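Local coordinates for extracellular solute-binding protein, family 1 (Bifidobacterium longum subsp. infantis, PDB 6FTH) that probably captures human milk oligosaccharides outside the cell and delivers them to an ABC transporter for uptake, at residues D282-V294 against D301-P313. Residues are numbered along the deposited sequence; the frame is centred on the assembly and turned at random.
Sequences DQLSDGKTAKTGV and DASFGTLKDQYIP
Leu284 and Phe304 bring the ends of two helices together, with CA atoms 4.7 Å apart, and Gly287 and Thr306 lie close just beyond them. Leu284 lays CD2 against the carbonyl O of Ser303. Leu307 carries the middle of the contact. Its CG stands beside the backbone N (chi1 -66°), which sends the fork into the loop: CD1 packs 3.7 Å from Ala290 CA, and CD2 faces the carbonyls of Gly287 and Lys288. Thr306 OG1 donates to Gly287 O at 2.9 Å, in the carbonyl plane and on a lone pair. Gly287 ends a type II' turn that starts at Leu284. The loop leads into strand 292-297, which shares a mixed sheet with strand 311-313; strand 154-158 lies between them in this solute-binding fold. Tyr311 reaches across and donates from OH to Thr292 O at 2.6 Å. Water 1 donates to the same OH and to Gln283 O, and accepts from Lys291 N. One face of the Tyr311 ring takes Phe304 CE1. A phenylalanine in place of Tyr311 would probably leave Thr292 O without this donor and water 1 without one acceptor. Gln310 OE1 touches Ala290 CB at 3.5 Å and accepts from Asn158 ND2.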
ATOM      1  N   ASP A 282      -2.855  -8.938 -19.465  1.00 21.52           N
ATOM      2  CA  ASP A 282      -2.931  -8.075 -20.639  1.00 21.61           C
ATOM      3  C   ASP A 282      -1.655  -7.260 -20.788  1.00 24.14           C
ATOM      4  O   ASP A 282      -1.059  -7.198 -21.869  1.00 22.94           O
ATOM      5  CB  ASP A 282      -4.111  -7.108 -20.513  1.00 22.61           C
ATOM      6  CG  ASP A 282      -5.475  -7.772 -20.671  1.00 25.94           C
ATOM      7  OD1 ASP A 282      -5.595  -8.824 -21.342  1.00 28.99           O
ATOM      8  OD2 ASP A 282      -6.455  -7.200 -20.143  1.00 20.71           O
ATOM      9  N   GLN A 283      -1.231  -6.590 -19.713  1.00 21.01           N
ATOM     10  CA  GLN A 283      -0.085  -5.699 -19.825  1.00 19.28           C
ATOM     11  C   GLN A 283       1.214  -6.467 -20.092  1.00 19.42           C
ATOM     12  O   GLN A 283       2.097  -5.973 -20.802  1.00 20.20           O
ATOM     13  CB  GLN A 283       0.042  -4.862 -18.553  1.00 19.34           C
ATOM     14  CG  GLN A 283      -0.832  -3.592 -18.510  1.00 19.39           C
ATOM     15  CD  GLN A 283      -2.298  -3.880 -18.372  1.00 20.44           C
ATOM     16  OE1 GLN A 283      -3.008  -4.035 -19.370  1.00 19.63           O
ATOM     17  NE2 GLN A 283      -2.772  -3.965 -17.136  1.00 19.81           N
ATOM     18  N   LEU A 284       1.372  -7.647 -19.497  1.00 20.79           N
ATOM     19  CA  LEU A 284       2.609  -8.403 -19.686  1.00 22.11           C
ATOM     20  C   LEU A 284       2.682  -9.025 -21.076  1.00 26.67           C
ATOM     21  O   LEU A 284       3.784  -9.226 -21.611  1.00 22.17           O
ATOM     22  CB  LEU A 284       2.712  -9.499 -18.632  1.00 24.24           C
ATOM     23  CG  LEU A 284       2.942  -8.994 -17.209  1.00 17.79           C
ATOM     24  CD1 LEU A 284       2.635 -10.089 -16.202  1.00 26.95           C
ATOM     25  CD2 LEU A 284       4.356  -8.487 -17.018  1.00 19.39           C
ATOM     26  N   SER A 285       1.529  -9.339 -21.663  1.00 23.21           N
ATOM     27  CA  SER A 285       1.481  -9.886 -23.011  1.00 27.11           C
ATOM     28  C   SER A 285       2.372 -11.122 -23.093  1.00 24.36           C
ATOM     29  O   SER A 285       2.405 -11.928 -22.157  1.00 27.76           O
ATOM     30  CB  SER A 285       1.900  -8.798 -23.999  1.00 26.71           C
ATOM     31  OG  SER A 285       1.732  -9.215 -25.341  1.00 25.68           O
ATOM     32  N   ASP A 286       3.109 -11.277 -24.187  1.00 28.35           N
ATOM     33  CA  ASP A 286       4.027 -12.399 -24.341  1.00 30.01           C
ATOM     34  C   ASP A 286       5.476 -12.019 -24.064  1.00 30.27           C
ATOM     35  O   ASP A 286       6.378 -12.809 -24.350  1.00 30.55           O
ATOM     36  CB  ASP A 286       3.894 -13.011 -25.742  1.00 29.24           C
ATOM     37  CG  ASP A 286       4.281 -12.045 -26.838  1.00 31.92           C
ATOM     38  OD1 ASP A 286       4.600 -10.878 -26.518  1.00 27.41           O
ATOM     39  OD2 ASP A 286       4.283 -12.459 -28.026  1.00 36.00           O
ATOM     40  N   GLY A 287       5.724 -10.841 -23.494  1.00 25.21           N
ATOM     41  CA  GLY A 287       7.074 -10.366 -23.287  1.00 24.25           C
ATOM     42  C   GLY A 287       7.717  -9.742 -24.506  1.00 26.89           C
ATOM     43  O   GLY A 287       8.797  -9.150 -24.381  1.00 28.26           O
ATOM     44  N   LYS A 288       7.083  -9.839 -25.675  1.00 26.34           N
ATOM     45  CA  LYS A 288       7.663  -9.379 -26.930  1.00 29.48           C
ATOM     46  C   LYS A 288       6.813  -8.311 -27.596  1.00 24.49           C
ATOM     47  O   LYS A 288       7.345  -7.288 -28.039  1.00 25.80           O
ATOM     48  CB  LYS A 288       7.831 -10.591 -27.868  1.00 34.62           C
ATOM     49  CG  LYS A 288       8.508 -10.295 -29.196  1.00 40.63           C
ATOM     50  CD  LYS A 288       8.559 -11.555 -30.071  1.00 45.58           C
ATOM     51  CE  LYS A 288       8.967 -11.251 -31.511  1.00 49.33           C
ATOM     52  NZ  LYS A 288       9.027 -12.494 -32.352  1.00 52.58           N
ATOM     53  N   THR A 289       5.496  -8.513 -27.669  1.00 25.61           N
ATOM     54  CA  THR A 289       4.586  -7.555 -28.289  1.00 25.74           C
ATOM     55  C   THR A 289       3.813  -6.833 -27.189  1.00 16.94           C
ATOM     56  O   THR A 289       3.018  -7.455 -26.474  1.00 21.16           O
ATOM     57  CB  THR A 289       3.623  -8.284 -29.224  1.00 28.73           C
ATOM     58  OG1 THR A 289       4.369  -8.969 -30.234  1.00 31.76           O
ATOM     59  CG2 THR A 289       2.671  -7.304 -29.900  1.00 27.43           C
ATOM     60  N   ALA A 290       4.050  -5.534 -27.058  1.00 20.67           N
ATOM     61  CA  ALA A 290       3.291  -4.738 -26.103  1.00 18.60           C
ATOM     62  C   ALA A 290       1.843  -4.630 -26.555  1.00 19.24           C
ATOM     63  O   ALA A 290       1.564  -4.471 -27.745  1.00 18.35           O
ATOM     64  CB  ALA A 290       3.890  -3.339 -26.017  1.00 18.29           C
ATOM     65  N   LYS A 291       0.923  -4.672 -25.589  1.00 17.44           N
ATOM     66  CA  LYS A 291      -0.509  -4.594 -25.857  1.00 15.45           C
ATOM     67  C   LYS A 291      -1.189  -3.359 -25.292  1.00 15.75           C
ATOM     68  O   LYS A 291      -2.154  -2.885 -25.892  1.00 16.75           O
ATOM     69  CB  LYS A 291      -1.236  -5.820 -25.293  1.00 21.24           C
ATOM     70  CG  LYS A 291      -0.734  -7.145 -25.827  1.00 34.84           C
ATOM     71  CD  LYS A 291      -1.223  -7.416 -27.243  1.00 29.81           C
ATOM     72  CE  LYS A 291      -0.753  -8.788 -27.694  1.00 33.91           C
ATOM     73  NZ  LYS A 291      -1.253  -9.137 -29.064  1.00 37.96           N
ATOM     74  N   THR A 292      -0.720  -2.817 -24.167  1.00 16.86           N
ATOM     75  CA  THR A 292      -1.451  -1.771 -23.453  1.00 14.56           C
ATOM     76  C   THR A 292      -0.733  -0.428 -23.525  1.00 12.41           C
ATOM     77  O   THR A 292       0.479  -0.338 -23.319  1.00 15.23           O
ATOM     78  CB  THR A 292      -1.622  -2.196 -22.008  1.00 16.10           C
ATOM     79  OG1 THR A 292      -2.335  -3.439 -21.956  1.00 17.97           O
ATOM     80  CG2 THR A 292      -2.404  -1.141 -21.214  1.00 15.89           C
ATOM     81  N   GLY A 293      -1.500   0.633 -23.786  1.00 13.05           N
ATOM     82  CA  GLY A 293      -0.937   1.958 -23.912  1.00 14.29           C
ATOM     83  C   GLY A 293      -0.717   2.645 -22.569  1.00 14.36           C
ATOM     84  O   GLY A 293       0.362   3.206 -22.330  1.00 12.82           O
ATOM     85  N   VAL A 294      -1.720   2.566 -21.690  1.00 12.97           N
ATOM     86  CA  VAL A 294      -1.734   3.281 -20.412  1.00 13.04           C
ATOM     87  C   VAL A 294      -2.291   2.349 -19.338  1.00 11.94           C
ATOM     88  O   VAL A 294      -3.307   1.684 -19.553  1.00 12.89           O
ATOM     89  CB  VAL A 294      -2.588   4.566 -20.510  1.00 12.47           C
ATOM     90  CG1 VAL A 294      -2.778   5.194 -19.110  1.00 14.51           C
ATOM     91  CG2 VAL A 294      -1.969   5.570 -21.477  1.00 13.09           C
ATOM     92  N   ASP A 301       8.802  -2.642 -14.223  1.00 15.52           N
ATOM     93  CA  ASP A 301       9.150  -4.059 -14.219  1.00 18.83           C
ATOM     94  C   ASP A 301       7.980  -4.917 -13.767  1.00 18.76           C
ATOM     95  O   ASP A 301       7.677  -5.946 -14.379  1.00 18.73           O
ATOM     96  CB  ASP A 301      10.367  -4.326 -13.334  1.00 16.39           C
ATOM     97  CG  ASP A 301      10.826  -5.774 -13.431  1.00 19.16           C
ATOM     98  OD1 ASP A 301      11.547  -6.112 -14.401  1.00 21.53           O
ATOM     99  OD2 ASP A 301      10.423  -6.582 -12.575  1.00 23.22           O
ATOM    100  N   ALA A 302       7.320  -4.536 -12.669  1.00 15.49           N
ATOM    101  CA  ALA A 302       6.237  -5.358 -12.151  1.00 15.74           C
ATOM    102  C   ALA A 302       5.065  -5.397 -13.122  1.00 18.74           C
ATOM    103  O   ALA A 302       4.403  -6.430 -13.262  1.00 19.36           O
ATOM    104  CB  ALA A 302       5.763  -4.825 -10.799  1.00 16.54           C
ATOM    105  N   SER A 303       4.775  -4.270 -13.782  1.00 16.16           N
ATOM    106  CA  SER A 303       3.629  -4.201 -14.689  1.00 13.69           C
ATOM    107  C   SER A 303       3.905  -4.864 -16.040  1.00 16.95           C
ATOM    108  O   SER A 303       2.998  -5.461 -16.635  1.00 18.00           O
ATOM    109  CB  SER A 303       3.237  -2.742 -14.920  1.00 17.35           C
ATOM    110  OG  SER A 303       2.480  -2.264 -13.816  1.00 16.36           O
ATOM    111  N   PHE A 304       5.125  -4.741 -16.553  1.00 16.96           N
ATOM    112  CA  PHE A 304       5.395  -5.029 -17.959  1.00 17.13           C
ATOM    113  C   PHE A 304       6.531  -6.011 -18.211  1.00 17.19           C
ATOM    114  O   PHE A 304       6.722  -6.398 -19.374  1.00 18.48           O
ATOM    115  CB  PHE A 304       5.689  -3.726 -18.717  1.00 17.05           C
ATOM    116  CG  PHE A 304       4.613  -2.676 -18.551  1.00 16.88           C
ATOM    117  CD1 PHE A 304       3.349  -2.863 -19.087  1.00 20.21           C
ATOM    118  CD2 PHE A 304       4.880  -1.520 -17.848  1.00 18.19           C
ATOM    119  CE1 PHE A 304       2.364  -1.890 -18.915  1.00 21.90           C
ATOM    120  CE2 PHE A 304       3.905  -0.559 -17.667  1.00 18.62           C
ATOM    121  CZ  PHE A 304       2.661  -0.739 -18.200  1.00 15.64           C
ATOM    122  N   GLY A 305       7.298  -6.393 -17.199  1.00 19.52           N
ATOM    123  CA  GLY A 305       8.326  -7.402 -17.410  1.00 18.89           C
ATOM    124  C   GLY A 305       9.315  -6.994 -18.484  1.00 20.78           C
ATOM    125  O   GLY A 305       9.823  -5.869 -18.510  1.00 18.21           O
ATOM    126  N   THR A 306       9.602  -7.922 -19.407  1.00 20.54           N
ATOM    127  CA  THR A 306      10.603  -7.624 -20.426  1.00 21.30           C
ATOM    128  C   THR A 306      10.172  -6.530 -21.392  1.00 20.07           C
ATOM    129  O   THR A 306      11.002  -6.061 -22.173  1.00 23.04           O
ATOM    130  CB  THR A 306      10.977  -8.893 -21.192  1.00 20.30           C
ATOM    131  OG1 THR A 306       9.791  -9.544 -21.659  1.00 23.04           O
ATOM    132  CG2 THR A 306      11.717  -9.876 -20.270  1.00 26.03           C
ATOM    133  N   LEU A 307       8.916  -6.090 -21.349  1.00 20.48           N
ATOM    134  CA  LEU A 307       8.474  -4.954 -22.148  1.00 16.73           C
ATOM    135  C   LEU A 307       8.707  -3.617 -21.458  1.00 18.83           C
ATOM    136  O   LEU A 307       8.350  -2.574 -22.016  1.00 17.70           O
ATOM    137  CB  LEU A 307       6.985  -5.098 -22.479  1.00 18.57           C
ATOM    138  CG  LEU A 307       6.593  -6.266 -23.401  1.00 22.24           C
ATOM    139  CD1 LEU A 307       5.083  -6.485 -23.391  1.00 26.34           C
ATOM    140  CD2 LEU A 307       7.082  -6.030 -24.814  1.00 20.64           C
ATOM    141  N   LYS A 308       9.346  -3.623 -20.284  1.00 16.27           N
ATOM    142  CA  LYS A 308       9.377  -2.421 -19.450  1.00 16.30           C
ATOM    143  C   LYS A 308      10.106  -1.253 -20.091  1.00 17.51           C
ATOM    144  O   LYS A 308       9.803  -0.096 -19.773  1.00 16.57           O
ATOM    145  CB  LYS A 308       9.998  -2.726 -18.086  1.00 16.28           C
ATOM    146  CG  LYS A 308      11.436  -3.143 -18.103  1.00 20.96           C
ATOM    147  CD  LYS A 308      11.835  -3.628 -16.704  1.00 20.48           C
ATOM    148  CE  LYS A 308      13.306  -4.057 -16.635  1.00 22.63           C
ATOM    149  NZ  LYS A 308      13.666  -4.537 -15.247  1.00 21.68           N
ATOM    150  N   ASP A 309      11.100  -1.499 -20.955  1.00 19.55           N
ATOM    151  CA  ASP A 309      11.824  -0.335 -21.452  1.00 20.33           C
ATOM    152  C   ASP A 309      10.997   0.503 -22.433  1.00 16.89           C
ATOM    153  O   ASP A 309      11.440   1.587 -22.805  1.00 20.04           O
ATOM    154  CB  ASP A 309      13.199  -0.677 -22.049  1.00 25.80           C
ATOM    155  CG  ASP A 309      14.180  -1.279 -21.020  1.00 39.13           C
ATOM    156  OD1 ASP A 309      14.238  -0.828 -19.845  1.00 38.57           O
ATOM    157  OD2 ASP A 309      14.917  -2.208 -21.408  1.00 48.00           O
ATOM    158  N   GLN A 310       9.791   0.060 -22.805  1.00 16.54           N
ATOM    159  CA  GLN A 310       8.890   0.885 -23.611  1.00 17.62           C
ATOM    160  C   GLN A 310       8.065   1.850 -22.765  1.00 16.84           C
ATOM    161  O   GLN A 310       7.401   2.717 -23.336  1.00 15.58           O
ATOM    162  CB  GLN A 310       7.912   0.026 -24.424  1.00 16.17           C
ATOM    163  CG  GLN A 310       8.577  -1.006 -25.337  1.00 17.48           C
ATOM    164  CD  GLN A 310       7.601  -1.735 -26.258  1.00 17.31           C
ATOM    165  OE1 GLN A 310       6.566  -1.192 -26.672  1.00 17.78           O
ATOM    166  NE2 GLN A 310       7.934  -2.981 -26.592  1.00 21.18           N
ATOM    167  N   TYR A 311       8.090   1.721 -21.438  1.00 15.46           N
ATOM    168  CA  TYR A 311       7.115   2.393 -20.581  1.00 13.26           C
ATOM    169  C   TYR A 311       7.792   3.366 -19.635  1.00 14.39           C
ATOM    170  O   TYR A 311       8.874   3.085 -19.097  1.00 15.95           O
ATOM    171  CB  TYR A 311       6.280   1.384 -19.784  1.00 15.01           C
ATOM    172  CG  TYR A 311       5.339   0.597 -20.652  1.00 15.00           C
ATOM    173  CD1 TYR A 311       5.771  -0.544 -21.319  1.00 15.12           C
ATOM    174  CD2 TYR A 311       4.032   1.005 -20.836  1.00 13.40           C
ATOM    175  CE1 TYR A 311       4.908  -1.270 -22.120  1.00 15.53           C
ATOM    176  CE2 TYR A 311       3.151   0.280 -21.622  1.00 16.05           C
ATOM    177  CZ  TYR A 311       3.604  -0.852 -22.288  1.00 16.18           C
ATOM    178  OH  TYR A 311       2.746  -1.569 -23.104  1.00 16.97           O
ATOM    179  N   ILE A 312       7.124   4.501 -19.416  1.00 13.91           N
ATOM    180  CA  ILE A 312       7.567   5.481 -18.433  1.00 13.41           C
ATOM    181  C   ILE A 312       6.420   5.840 -17.498  1.00 11.91           C
ATOM    182  O   ILE A 312       5.234   5.748 -17.876  1.00 12.59           O
ATOM    183  CB  ILE A 312       8.118   6.753 -19.092  1.00 13.58           C
ATOM    184  CG1 ILE A 312       7.010   7.509 -19.841  1.00 15.70           C
ATOM    185  CG2 ILE A 312       9.275   6.382 -20.038  1.00 13.86           C
ATOM    186  CD1 ILE A 312       7.432   8.857 -20.416  1.00 15.82           C
ATOM    187  N   PRO A 313       6.727   6.280 -16.278  1.00 12.19           N
ATOM    188  CA  PRO A 313       5.696   6.858 -15.415  1.00 11.94           C
ATOM    189  C   PRO A 313       5.506   8.298 -15.838  1.00 12.32           C
ATOM    190  O   PRO A 313       6.483   9.016 -16.079  1.00 14.65           O
ATOM    191  CB  PRO A 313       6.337   6.795 -14.017  1.00 12.47           C
ATOM    192  CG  PRO A 313       7.776   6.249 -14.222  1.00 13.33           C
ATOM    193  CD  PRO A 313       8.061   6.391 -15.679  1.00 12.36           C
TER
HETATM  194  O   HOH W   1       1.724  -4.176 -22.811  1.00 15.99           O
HETATM  195  O   HOH W   2       6.187  -8.820 -20.429  1.00 22.55           O
HETATM  196  O   HOH W   3       6.330  -4.657 -28.765  1.00 31.16           O